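Local coordinates for COPII coat assembly protein SEC16 (Saccharomyces cerevisiae, PDB 3MZK) that helps start assembly of the COPII coat that forms transport vesicles at the endoplasmic reticulum, takes part in cargo selection and is also involved in autophagy, at residues K77-I88 with W103-D112; L300-L308 with D336-S344. One frame throughout, in Å; residues are numbered along the deposited sequence.

Contact 1: K77-I88 with W103-D112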
loop_
_atom_site.group_PDB
_atom_site.type_symbol
_atom_site.label_atom_id
_atom_site.label_comp_id
_atom_site.label_asym_id
_atom_site.label_seq_id
_atom_site.Cartn_x
_atom_site.Cartn_y
_atom_site.Cartn_z
ATOM N N LYS B 77 -27.599 -26.318 3.722
ATOM C CA LYS B 77 -27.564 -25.081 4.491
ATOM C C LYS B 77 -28.962 -24.676 4.959
ATOM O O LYS B 77 -29.112 -23.770 5.777
ATOM C CB LYS B 77 -26.935 -23.971 3.650
ATOM C CG LYS B 77 -26.653 -22.684 4.396
ATOM C CD LYS B 77 -25.844 -21.738 3.520
ATOM C CE LYS B 77 -25.761 -20.352 4.121
ATOM N NZ LYS B 77 -24.989 -19.418 3.253
ATOM N N LYS B 78 -29.978 -25.356 4.437
ATOM C CA LYS B 78 -31.364 -25.128 4.841
ATOM C C LYS B 78 -31.577 -25.467 6.296
ATOM O O LYS B 78 -31.789 -24.588 7.131
ATOM C CB LYS B 78 -32.312 -25.991 4.000
ATOM N N ASP B 79 -31.527 -26.762 6.575
ATOM C CA ASP B 79 -31.776 -27.291 7.902
ATOM C C ASP B 79 -31.102 -26.438 8.965
ATOM O O ASP B 79 -31.679 -26.172 10.019
ATOM C CB ASP B 79 -31.273 -28.732 7.980
ATOM C CG ASP B 79 -31.511 -29.500 6.691
ATOM O OD1 ASP B 79 -32.582 -29.318 6.075
ATOM O OD2 ASP B 79 -30.619 -30.276 6.285
ATOM N N LEU B 80 -29.882 -25.995 8.680
ATOM C CA LEU B 80 -29.108 -25.256 9.666
ATOM C C LEU B 80 -29.685 -23.870 9.937
ATOM O O LEU B 80 -29.925 -23.509 11.089
ATOM C CB LEU B 80 -27.643 -25.154 9.243
ATOM C CG LEU B 80 -26.746 -24.391 10.217
ATOM C CD1 LEU B 80 -26.906 -24.928 11.623
ATOM C CD2 LEU B 80 -25.300 -24.461 9.778
ATOM N N THR B 81 -29.907 -23.096 8.879
ATOM C CA THR B 81 -30.445 -21.749 9.032
ATOM C C THR B 81 -31.777 -21.764 9.773
ATOM O O THR B 81 -32.040 -20.899 10.607
ATOM C CB THR B 81 -30.632 -21.029 7.678
ATOM O OG1 THR B 81 -29.536 -21.331 6.806
ATOM C CG2 THR B 81 -30.699 -19.522 7.893
ATOM N N LYS B 82 -32.614 -22.749 9.461
ATOM C CA LYS B 82 -33.900 -22.894 10.130
ATOM C C LYS B 82 -33.710 -23.332 11.582
ATOM O O LYS B 82 -34.389 -22.838 12.484
ATOM C CB LYS B 82 -34.785 -23.897 9.385
ATOM C CG LYS B 82 -36.224 -23.934 9.876
ATOM C CD LYS B 82 -36.955 -25.172 9.375
ATOM C CE LYS B 82 -37.004 -25.226 7.854
ATOM N NZ LYS B 82 -37.655 -26.474 7.360
ATOM N N TRP B 83 -32.780 -24.257 11.801
ATOM C CA TRP B 83 -32.505 -24.757 13.143
ATOM C C TRP B 83 -32.055 -23.643 14.082
ATOM O O TRP B 83 -32.427 -23.623 15.253
ATOM C CB TRP B 83 -31.457 -25.871 13.100
ATOM C CG TRP B 83 -31.094 -26.399 14.455
ATOM C CD1 TRP B 83 -31.669 -27.450 15.106
ATOM C CD2 TRP B 83 -30.076 -25.895 15.325
ATOM N NE1 TRP B 83 -31.070 -27.634 16.327
ATOM C CE2 TRP B 83 -30.090 -26.693 16.486
ATOM C CE3 TRP B 83 -29.153 -24.850 15.234
ATOM C CZ2 TRP B 83 -29.215 -26.476 17.548
ATOM C CZ3 TRP B 83 -28.286 -24.637 16.288
ATOM C CH2 TRP B 83 -28.324 -25.447 17.432
ATOM N N MET B 84 -31.253 -22.718 13.566
ATOM C CA MET B 84 -30.815 -21.570 14.356
ATOM C C MET B 84 -31.984 -20.665 14.728
ATOM O O MET B 84 -32.097 -20.230 15.873
ATOM C CB MET B 84 -29.734 -20.770 13.623
ATOM C CG MET B 84 -28.481 -21.569 13.322
ATOM S SD MET B 84 -26.982 -20.568 13.300
ATOM C CE MET B 84 -26.930 -19.985 14.992
ATOM N N GLU B 85 -32.848 -20.379 13.760
ATOM C CA GLU B 85 -34.060 -19.616 14.036
ATOM C C GLU B 85 -34.817 -20.257 15.195
ATOM O O GLU B 85 -35.049 -19.632 16.232
ATOM C CB GLU B 85 -34.974 -19.578 12.811
ATOM C CG GLU B 85 -34.543 -18.661 11.684
ATOM C CD GLU B 85 -35.507 -18.718 10.507
ATOM O OE1 GLU B 85 -36.473 -19.511 10.568
ATOM O OE2 GLU B 85 -35.299 -17.975 9.525
ATOM N N THR B 86 -35.193 -21.517 15.004
ATOM C CA THR B 86 -35.954 -22.258 15.998
ATOM C C THR B 86 -35.311 -22.190 17.370
ATOM O O THR B 86 -35.934 -21.757 18.338
ATOM C CB THR B 86 -36.077 -23.733 15.606
ATOM O OG1 THR B 86 -36.617 -23.833 14.283
ATOM C CG2 THR B 86 -36.981 -24.463 16.582
ATOM N N THR B 87 -34.058 -22.626 17.439
ATOM C CA THR B 87 -33.327 -22.686 18.697
ATOM C C THR B 87 -33.287 -21.330 19.389
ATOM O O THR B 87 -33.606 -21.222 20.575
ATOM C CB THR B 87 -31.887 -23.180 18.484
ATOM O OG1 THR B 87 -31.906 -24.456 17.832
ATOM C CG2 THR B 87 -31.173 -23.305 19.816
ATOM N N ILE B 88 -32.896 -20.304 18.639
ATOM C CA ILE B 88 -32.804 -18.947 19.165
ATOM C C ILE B 88 -34.141 -18.456 19.710
ATOM O O ILE B 88 -34.195 -17.805 20.754
ATOM C CB ILE B 88 -32.297 -17.967 18.090
ATOM C CG1 ILE B 88 -30.865 -18.321 17.685
ATOM C CG2 ILE B 88 -32.362 -16.537 18.597
ATOM C CD1 ILE B 88 -30.368 -17.567 16.478
ATOM N N TRP B 103 -25.207 -16.010 19.636
ATOM C CA TRP B 103 -26.181 -16.744 18.844
ATOM C C TRP B 103 -26.495 -15.984 17.557
ATOM O O TRP B 103 -26.325 -16.500 16.452
ATOM C CB TRP B 103 -27.472 -16.943 19.640
ATOM C CG TRP B 103 -27.457 -18.116 20.567
ATOM C CD1 TRP B 103 -27.550 -18.091 21.929
ATOM C CD2 TRP B 103 -27.350 -19.495 20.198
ATOM N NE1 TRP B 103 -27.508 -19.370 22.429
ATOM C CE2 TRP B 103 -27.384 -20.249 21.388
ATOM C CE3 TRP B 103 -27.228 -20.163 18.977
ATOM C CZ2 TRP B 103 -27.300 -21.638 21.390
ATOM C CZ3 TRP B 103 -27.145 -21.544 18.984
ATOM C CH2 TRP B 103 -27.184 -22.266 20.182
ATOM N N GLN B 104 -26.945 -14.746 17.720
ATOM C CA GLN B 104 -27.420 -13.941 16.605
ATOM C C GLN B 104 -26.293 -13.501 15.679
ATOM O O GLN B 104 -26.497 -13.339 14.472
ATOM C CB GLN B 104 -28.197 -12.733 17.129
ATOM C CG GLN B 104 -29.519 -13.114 17.778
ATOM C CD GLN B 104 -30.108 -12.005 18.621
ATOM O OE1 GLN B 104 -29.385 -11.222 19.239
ATOM N NE2 GLN B 104 -31.430 -11.933 18.651
ATOM N N LEU B 105 -25.107 -13.305 16.244
ATOM C CA LEU B 105 -23.947 -12.930 15.450
ATOM C C LEU B 105 -23.590 -14.045 14.477
ATOM O O LEU B 105 -23.400 -13.803 13.282
ATOM C CB LEU B 105 -22.761 -12.625 16.355
ATOM C CG LEU B 105 -21.442 -12.356 15.633
ATOM C CD1 LEU B 105 -21.608 -11.217 14.649
ATOM C CD2 LEU B 105 -20.331 -12.054 16.633
ATOM N N LEU B 106 -23.509 -15.268 14.994
ATOM C CA LEU B 106 -23.218 -16.432 14.166
ATOM C C LEU B 106 -24.296 -16.663 13.108
ATOM O O LEU B 106 -24.001 -17.095 11.991
ATOM C CB LEU B 106 -23.037 -17.676 15.034
ATOM C CG LEU B 106 -21.704 -17.758 15.785
ATOM C CD1 LEU B 106 -21.714 -18.902 16.779
ATOM C CD2 LEU B 106 -20.546 -17.910 14.808
ATOM N N GLU B 107 -25.544 -16.369 13.459
ATOM C CA GLU B 107 -26.641 -16.507 12.510
ATOM C C GLU B 107 -26.458 -15.557 11.325
ATOM O O GLU B 107 -26.588 -15.963 10.174
ATOM C CB GLU B 107 -27.986 -16.257 13.190
ATOM C CG GLU B 107 -29.178 -16.638 12.333
ATOM C CD GLU B 107 -30.500 -16.251 12.963
ATOM O OE1 GLU B 107 -30.521 -15.291 13.765
ATOM O OE2 GLU B 107 -31.518 -16.910 12.657
ATOM N N MET B 108 -26.147 -14.296 11.611
ATOM C CA MET B 108 -25.875 -13.321 10.556
ATOM C C MET B 108 -24.790 -13.812 9.609
ATOM O O MET B 108 -24.993 -13.877 8.397
ATOM C CB MET B 108 -25.428 -11.982 11.145
ATOM C CG MET B 108 -26.493 -11.209 11.880
ATOM S SD MET B 108 -25.851 -9.602 12.378
ATOM C CE MET B 108 -25.247 -9.002 10.807
ATOM N N LYS B 109 -23.631 -14.141 10.172
ATOM C CA LYS B 109 -22.480 -14.524 9.372
ATOM C C LYS B 109 -22.792 -15.768 8.557
ATOM O O LYS B 109 -22.193 -16.013 7.512
ATOM C CB LYS B 109 -21.265 -14.746 10.269
ATOM C CG LYS B 109 -20.886 -13.523 11.093
ATOM C CD LYS B 109 -19.702 -13.805 12.011
ATOM C CE LYS B 109 -18.377 -13.416 11.376
ATOM N NZ LYS B 109 -18.047 -14.227 10.175
ATOM N N LEU B 110 -23.748 -16.548 9.036
ATOM C CA LEU B 110 -24.155 -17.751 8.333
ATOM C C LEU B 110 -24.987 -17.403 7.100
ATOM O O LEU B 110 -25.075 -18.187 6.161
ATOM C CB LEU B 110 -24.944 -18.666 9.274
ATOM C CG LEU B 110 -25.516 -19.943 8.665
ATOM C CD1 LEU B 110 -24.401 -20.836 8.158
ATOM C CD2 LEU B 110 -26.369 -20.672 9.682
ATOM N N ASN B 111 -25.579 -16.213 7.106
ATOM C CA ASN B 111 -26.552 -15.828 6.085
ATOM C C ASN B 111 -25.988 -14.994 4.943
ATOM O O ASN B 111 -26.588 -14.913 3.870
ATOM C CB ASN B 111 -27.698 -15.038 6.723
ATOM C CG ASN B 111 -28.478 -15.847 7.740
ATOM O OD1 ASN B 111 -28.512 -17.075 7.680
ATOM N ND2 ASN B 111 -29.118 -15.156 8.678
ATOM N N ASP B 112 -24.849 -14.356 5.199
ATOM C CA ASP B 112 -24.360 -13.273 4.355
ATOM C C ASP B 112 -25.346 -12.107 4.397
ATOM O O ASP B 112 -25.273 -11.184 3.585
ATOM C CB ASP B 112 -24.108 -13.738 2.919
ATOM C CG ASP B 112 -22.932 -14.689 2.814
ATOM O OD1 ASP B 112 -22.955 -15.741 3.489
ATOM O OD2 ASP B 112 -21.979 -14.377 2.069
#
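Lys77 O is gripped twice from one turn further on: by Thr81 OG1 at 2.7 Å, nearly along the C=O axis, and by Thr81 N. This fixes the rotation of Thr81 and places its methyl CG2 beside Asn111 OD1 of the facing helix. The motif is an antiparallel helical hairpin. Segments 77-88 and 103-111 of its helices run at 156° to each other, with axes 10.6 Å apart at closest. Leu110 is a knob into a hole formed by Lys77, Leu80, Thr81 and Met84. Leu110 CD2 lies 3.7 Å from Met84 SD and 3.8 Å from Leu80 CG. The Met84 chain leaves beside its backbone N (chi1 -60°) and then bends twice. That turn carries Met84 CE to the edge of the Trp103 indole, near the ring plane, 4.0 Å from Trp103 CE3. Thr87 CG2 meets the far end of the same indole at CH2. Thr87 OG1 donates to Trp83 O and also lies over the centre of one face of the Trp83 ring, whose NE1 is hydrogen-bonded to Ser65 OG. Ile88 CG1 passes Trp103 CB, the two side chains sliding by in opposite directions. The Glu107 chain is extended and reaches Glu85 and Ile88. Its carboxylate plane is turned 77° from that of Glu85, and Glu107 OE2 lies 5.0 Å from Glu85 OE2. The other oxygen, Glu107 OE1, rests 3.5 Å from Ile88 CD1.

Contact 2: L300-L308 with D336-S344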
loop_
_atom_site.group_PDB
_atom_site.type_symbol
_atom_site.label_atom_id
_atom_site.label_comp_id
_atom_site.label_asym_id
_atom_site.label_seq_id
_atom_site.Cartn_x
_atom_site.Cartn_y
_atom_site.Cartn_z
ATOM N N LEU B 300 -15.768 -10.406 20.048
ATOM C CA LEU B 300 -14.856 -9.611 19.226
ATOM C C LEU B 300 -14.064 -10.467 18.244
ATOM O O LEU B 300 -13.905 -10.090 17.085
ATOM C CB LEU B 300 -13.908 -8.766 20.085
ATOM C CG LEU B 300 -14.569 -7.930 21.187
ATOM C CD1 LEU B 300 -13.644 -6.819 21.651
ATOM C CD2 LEU B 300 -15.895 -7.359 20.711
ATOM N N PHE B 301 -13.577 -11.617 18.703
ATOM C CA PHE B 301 -12.791 -12.519 17.856
ATOM C C PHE B 301 -13.618 -13.052 16.692
ATOM O O PHE B 301 -13.118 -13.177 15.569
ATOM C CB PHE B 301 -12.226 -13.690 18.673
ATOM C CG PHE B 301 -11.202 -13.282 19.693
ATOM C CD1 PHE B 301 -10.427 -12.148 19.506
ATOM C CD2 PHE B 301 -11.021 -14.031 20.847
ATOM C CE1 PHE B 301 -9.477 -11.771 20.451
ATOM C CE2 PHE B 301 -10.073 -13.659 21.799
ATOM C CZ PHE B 301 -9.299 -12.528 21.600
ATOM N N ILE B 302 -14.879 -13.368 16.972
ATOM C CA ILE B 302 -15.814 -13.813 15.943
ATOM C C ILE B 302 -16.015 -12.741 14.870
ATOM O O ILE B 302 -15.894 -13.009 13.669
ATOM C CB ILE B 302 -17.174 -14.172 16.559
ATOM C CG1 ILE B 302 -17.045 -15.432 17.416
ATOM C CG2 ILE B 302 -18.215 -14.376 15.475
ATOM C CD1 ILE B 302 -18.203 -15.653 18.373
ATOM N N ILE B 303 -16.323 -11.523 15.305
ATOM C CA ILE B 303 -16.487 -10.411 14.378
ATOM C C ILE B 303 -15.221 -10.215 13.557
ATOM O O ILE B 303 -15.283 -9.926 12.365
ATOM C CB ILE B 303 -16.810 -9.104 15.114
ATOM C CG1 ILE B 303 -18.110 -9.244 15.903
ATOM C CG2 ILE B 303 -16.919 -7.955 14.133
ATOM C CD1 ILE B 303 -18.390 -8.068 16.807
ATOM N N GLY B 304 -14.071 -10.377 14.203
ATOM C CA GLY B 304 -12.793 -10.188 13.545
ATOM C C GLY B 304 -12.392 -11.365 12.683
ATOM O O GLY B 304 -11.350 -11.341 12.033
ATOM N N ASN B 305 -13.230 -12.395 12.673
ATOM C CA ASN B 305 -12.929 -13.637 11.965
ATOM C C ASN B 305 -11.607 -14.274 12.373
ATOM O O ASN B 305 -10.901 -14.841 11.539
ATOM C CB ASN B 305 -12.967 -13.436 10.451
ATOM C CG ASN B 305 -14.310 -13.788 9.859
ATOM O OD1 ASN B 305 -15.344 -13.614 10.499
ATOM N ND2 ASN B 305 -14.303 -14.310 8.638
ATOM N N VAL B 306 -11.275 -14.183 13.656
ATOM C CA VAL B 306 -10.049 -14.787 14.155
ATOM C C VAL B 306 -10.183 -16.305 14.163
ATOM O O VAL B 306 -11.192 -16.842 14.609
ATOM C CB VAL B 306 -9.723 -14.296 15.572
ATOM C CG1 VAL B 306 -8.552 -15.078 16.145
ATOM C CG2 VAL B 306 -9.437 -12.799 15.564
ATOM N N PRO B 307 -9.163 -17.006 13.662
ATOM C CA PRO B 307 -9.231 -18.474 13.601
ATOM C C PRO B 307 -9.211 -19.134 14.986
ATOM O O PRO B 307 -8.558 -18.634 15.907
ATOM C CB PRO B 307 -7.962 -18.856 12.823
ATOM C CG PRO B 307 -7.468 -17.581 12.193
ATOM C CD PRO B 307 -7.915 -16.474 13.089
ATOM N N LEU B 308 -9.932 -20.246 15.122
ATOM C CA LEU B 308 -9.852 -21.081 16.316
ATOM C C LEU B 308 -8.610 -21.961 16.237
ATOM O O LEU B 308 -8.465 -22.749 15.305
ATOM C CB LEU B 308 -11.099 -21.960 16.450
ATOM C CG LEU B 308 -12.402 -21.295 16.913
ATOM C CD1 LEU B 308 -13.530 -22.309 17.017
ATOM C CD2 LEU B 308 -12.213 -20.588 18.249
ATOM N N ASP B 336 -18.835 -23.484 18.090
ATOM C CA ASP B 336 -17.558 -23.791 17.463
ATOM C C ASP B 336 -17.715 -24.466 16.107
ATOM O O ASP B 336 -17.007 -24.126 15.159
ATOM C CB ASP B 336 -16.675 -24.628 18.383
ATOM C CG ASP B 336 -16.041 -23.801 19.482
ATOM O OD1 ASP B 336 -15.985 -22.564 19.321
ATOM O OD2 ASP B 336 -15.599 -24.382 20.499
ATOM N N GLU B 337 -18.645 -25.408 15.998
ATOM C CA GLU B 337 -18.835 -26.098 14.722
ATOM C C GLU B 337 -19.484 -25.203 13.668
ATOM O O GLU B 337 -19.140 -25.270 12.488
ATOM C CB GLU B 337 -19.627 -27.394 14.889
ATOM C CG GLU B 337 -19.756 -28.162 13.588
ATOM C CD GLU B 337 -20.216 -29.588 13.789
ATOM O OE1 GLU B 337 -20.327 -30.023 14.954
ATOM O OE2 GLU B 337 -20.460 -30.274 12.773
ATOM N N ILE B 338 -20.420 -24.366 14.100
ATOM C CA ILE B 338 -21.043 -23.391 13.210
ATOM C C ILE B 338 -20.020 -22.372 12.704
ATOM O O ILE B 338 -19.964 -22.067 11.506
ATOM C CB ILE B 338 -22.199 -22.659 13.912
ATOM C CG1 ILE B 338 -23.350 -23.638 14.169
ATOM C CG2 ILE B 338 -22.661 -21.463 13.082
ATOM C CD1 ILE B 338 -24.500 -23.061 14.964
ATOM N N TYR B 339 -19.208 -21.857 13.621
ATOM C CA TYR B 339 -18.145 -20.925 13.274
ATOM C C TYR B 339 -17.203 -21.567 12.262
ATOM O O TYR B 339 -16.706 -20.899 11.357
ATOM C CB TYR B 339 -17.384 -20.509 14.533
ATOM C CG TYR B 339 -16.422 -19.360 14.351
ATOM C CD1 TYR B 339 -16.850 -18.146 13.821
ATOM C CD2 TYR B 339 -15.090 -19.474 14.742
ATOM C CE1 TYR B 339 -15.972 -17.079 13.661
ATOM C CE2 TYR B 339 -14.204 -18.415 14.589
ATOM C CZ TYR B 339 -14.653 -17.220 14.048
ATOM O OH TYR B 339 -13.783 -16.167 13.892
ATOM N N GLU B 340 -16.969 -22.867 12.405
ATOM C CA GLU B 340 -16.113 -23.581 11.464
ATOM C C GLU B 340 -16.770 -23.664 10.093
ATOM O O GLU B 340 -16.129 -23.423 9.067
ATOM C CB GLU B 340 -15.805 -24.986 11.972
ATOM C CG GLU B 340 -14.873 -25.776 11.074
ATOM C CD GLU B 340 -14.716 -27.213 11.528
ATOM O OE1 GLU B 340 -15.747 -27.858 11.811
ATOM O OE2 GLU B 340 -13.565 -27.695 11.611
ATOM N N TYR B 341 -18.054 -24.008 10.082
ATOM C CA TYR B 341 -18.804 -24.094 8.837
ATOM C C TYR B 341 -18.718 -22.783 8.063
ATOM O O TYR B 341 -18.571 -22.787 6.846
ATOM C CB TYR B 341 -20.262 -24.456 9.112
ATOM C CG TYR B 341 -21.092 -24.650 7.865
ATOM C CD1 TYR B 341 -20.886 -25.746 7.038
ATOM C CD2 TYR B 341 -22.087 -23.739 7.515
ATOM C CE1 TYR B 341 -21.642 -25.930 5.894
ATOM C CE2 TYR B 341 -22.851 -23.917 6.375
ATOM C CZ TYR B 341 -22.623 -25.015 5.569
ATOM O OH TYR B 341 -23.375 -25.202 4.433
ATOM N N ILE B 342 -18.806 -21.666 8.778
ATOM C CA ILE B 342 -18.750 -20.350 8.148
ATOM C C ILE B 342 -17.419 -20.132 7.420
ATOM O O ILE B 342 -17.389 -19.625 6.296
ATOM C CB ILE B 342 -18.992 -19.229 9.179
ATOM C CG1 ILE B 342 -20.439 -19.275 9.674
ATOM C CG2 ILE B 342 -18.691 -17.875 8.581
ATOM C CD1 ILE B 342 -20.701 -18.379 10.856
ATOM N N PHE B 343 -16.323 -20.530 8.058
ATOM C CA PHE B 343 -15.007 -20.468 7.431
ATOM C C PHE B 343 -14.934 -21.386 6.222
ATOM O O PHE B 343 -14.107 -21.190 5.337
ATOM C CB PHE B 343 -13.918 -20.894 8.417
ATOM C CG PHE B 343 -13.411 -19.787 9.290
ATOM C CD1 PHE B 343 -12.056 -19.494 9.333
ATOM C CD2 PHE B 343 -14.281 -19.044 10.072
ATOM C CE1 PHE B 343 -11.574 -18.474 10.139
ATOM C CE2 PHE B 343 -13.809 -18.029 10.880
ATOM C CZ PHE B 343 -12.449 -17.744 10.914
ATOM N N SER B 344 -15.789 -22.402 6.193
ATOM C CA SER B 344 -15.678 -23.448 5.182
ATOM C C SER B 344 -16.069 -22.953 3.799
ATOM O O SER B 344 -15.652 -23.517 2.791
ATOM C CB SER B 344 -16.509 -24.680 5.565
ATOM O OG SER B 344 -17.880 -24.483 5.277
#
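Tyr339 reaches from its helix to segment 300-308. CB sets off toward that segment, and with CG opposite the backbone N (chi1 -169°) the ring extends across the gap. Its atoms then meet different residues. Tyr339 CD2 lies 3.9 Å from Leu308 CG, and Tyr339 CE1 lies 4.0 Å from Ile302 CG2. Tyr339 CE2 is 3.4 Å from Val306 O, which sits in the ring plane. At the tip, Tyr339 OH donates to Val306 O at 2.8 Å, approaching from above the carbonyl plane, 39° out of it. Phe343 CE2 lies over one face of the ring and Ile302 CG1 over the other, both offset toward the rim. The bond is made just past the end of helix 294-303, which closes in a Schellman motif. Asn305 has positive phi, and Val306 N bonds back to Phe301 O. In this α-helical ACE1-like fold of the Sec16 family, the tyrosine joins that helix end, and the extended chain after it, to helix 330-344. One turn beyond Tyr339, Phe343 presents its ring edge to Asn305 O, with Phe343 CZ at 3.3 Å. One turn before Tyr339, Asp336 OD1 lies 3.4 Å from Leu308 CD1, the two side chains crossing at about a right angle. That carboxylate has its polar partners outside the pair: OD1 accepts from Ile324 N and OD2 from Gln358 NE2.

In the fold
This chain is the central, ACE1-like part of the much longer Sec16. Contact 1 closes before contact 2 opens along the chain. Contact 1 belongs to the Sec16 mid-region, and contact 2 to the Sec23-binding domain. Their centres are nevertheless only 14 Å apart. Helix 101-111 of contact 1 packs on helix 294-303 of contact 2: Leu105 touches Ile302 and Ile303, and Lys109 NZ probably hydrogen-bonds Asn305 OD1. On helix 77-94, Met84 meets Ile338, while Lys77 and Leu80 meet Tyr341 of helix 330-344. The later helices therefore return to pack on the early hairpin. This joins the two sequence regions into one helical unit, consistent with the folded-back ACE1 architecture.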